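Local coordinates for uncharacterized protein Ta1441 (Thermoplasma acidophilum, PDB 3GAA) that is of unknown function but belongs to the PAC2 family and is probably related to proteasome assembly chaperones, at residues 197-200 against 201-205. Sequence-based numbering, arbitrary orientation.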
loop_
_atom_site.group_PDB
_atom_site.type_symbol
_atom_site.label_atom_id
_atom_site.label_comp_id
_atom_site.label_asym_id
_atom_site.label_seq_id
_atom_site.Cartn_x
_atom_site.Cartn_y
_atom_site.Cartn_z
ATOM N N GLY A 197 -51.456 6.427 12.325
ATOM C CA GLY A 197 -51.878 5.095 11.900
ATOM C C GLY A 197 -50.941 4.451 10.887
ATOM O O GLY A 197 -50.926 3.223 10.763
ATOM N N ALA A 198 -50.157 5.257 10.157
ATOM C CA ALA A 198 -49.141 4.708 9.267
ATOM C C ALA A 198 -48.119 3.975 10.159
ATOM O O ALA A 198 -47.895 2.769 10.044
ATOM C CB ALA A 198 -48.486 5.805 8.458
ATOM N N VAL A 199 -47.562 4.698 11.108
ATOM C CA VAL A 199 -46.644 4.102 11.997
ATOM C C VAL A 199 -47.242 2.889 12.742
ATOM O O VAL A 199 -46.623 1.882 12.833
ATOM C CB VAL A 199 -46.091 5.153 12.962
ATOM C CG1 VAL A 199 -45.178 4.472 14.046
ATOM C CG2 VAL A 199 -45.299 6.163 12.152
ATOM N N LEU A 200 -48.459 2.993 13.247
ATOM C CA LEU A 200 -49.073 1.885 13.946
ATOM C C LEU A 200 -49.130 0.621 13.105
ATOM O O LEU A 200 -48.737 -0.414 13.576
ATOM C CB LEU A 200 -50.447 2.264 14.443
ATOM C CG LEU A 200 -51.245 1.086 15.011
ATOM C CD1 LEU A 200 -50.514 0.383 16.206
ATOM C CD2 LEU A 200 -52.603 1.611 15.392
ATOM N N SER A 201 -49.533 0.702 11.848
ATOM C CA SER A 201 -49.584 -0.489 10.994
ATOM C C SER A 201 -48.260 -1.193 10.772
ATOM O O SER A 201 -48.213 -2.466 10.700
ATOM C CB SER A 201 -50.038 -0.105 9.635
ATOM O OG SER A 201 -51.280 0.517 9.738
ATOM N N ILE A 202 -47.215 -0.369 10.591
ATOM C CA ILE A 202 -45.877 -0.867 10.373
ATOM C C ILE A 202 -45.446 -1.591 11.631
ATOM O O ILE A 202 -44.868 -2.673 11.535
ATOM C CB ILE A 202 -44.856 0.276 10.023
ATOM C CG1 ILE A 202 -44.329 0.220 8.566
ATOM C CG2 ILE A 202 -43.581 0.150 10.871
ATOM C CD1 ILE A 202 -45.321 0.387 7.468
ATOM N N ILE A 203 -45.739 -1.016 12.810
ATOM C CA ILE A 203 -45.377 -1.655 14.091
ATOM C C ILE A 203 -46.131 -2.984 14.282
ATOM O O ILE A 203 -45.643 -3.931 14.899
ATOM C CB ILE A 203 -45.597 -0.735 15.367
ATOM C CG1 ILE A 203 -44.601 0.422 15.436
ATOM C CG2 ILE A 203 -45.374 -1.519 16.602
ATOM C CD1 ILE A 203 -43.251 0.026 15.050
ATOM N N GLU A 204 -47.333 -3.057 13.765
ATOM C CA GLU A 204 -48.075 -4.272 13.907
ATOM C C GLU A 204 -47.546 -5.308 12.950
ATOM O O GLU A 204 -47.513 -6.490 13.287
ATOM C CB GLU A 204 -49.526 -4.009 13.594
ATOM C CG GLU A 204 -50.255 -3.247 14.657
ATOM C CD GLU A 204 -51.800 -3.340 14.532
ATOM O OE1 GLU A 204 -52.327 -4.171 13.717
ATOM O OE2 GLU A 204 -52.484 -2.584 15.289
ATOM N N ALA A 205 -47.186 -4.867 11.738
ATOM C CA ALA A 205 -46.463 -5.718 10.753
ATOM C C ALA A 205 -45.248 -6.355 11.443
ATOM O O ALA A 205 -45.113 -7.572 11.520
ATOM C CB ALA A 205 -46.022 -4.904 9.550
#
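Glu-204 lies one turn beyond Leu-200 on helix 196-210, and the two side chains run across each other at a slant. From CB, which sits near Leu-200 O, the glutamate turns with CG beside its own backbone N (chi1 -74°). CG then lies 3.4 Å from Leu-200 O and also meets Leu-200 CD1. Beyond it the chain is extended, and the carboxylate oxygen OE2 ends 3.7 Å from Leu-200 CD1, resting against its methyl carbon. Beneath, Glu-204 N donates to Leu-200 O at 3.0 Å, more bent (143°) than Ile-203 N to Val-199 O (163°). One turn earlier, Ser-201 OG folds back to Gly-197 O, a bond of 2.9 Å, while Ser-201 N reaches the same oxygen from above the carbonyl plane, so two donors grip one acceptor. On another side of the helix, Val-199 CG1 and Ile-203 CG1 meet at 4.3 Å; Val-199 packs on Leu-42 and Ile-203 on Ile-47 of helix 39-51, and Ala-198 and Ile-202 on Thr-187 of strand 181-190. The helix is amphipathic, its aliphatic side set into the fold; the serine hydroxyl spends its hydrogen on a carbonyl one turn back, and the exposed glutamate side chain meets that of Leu-200 through van der Waals contact.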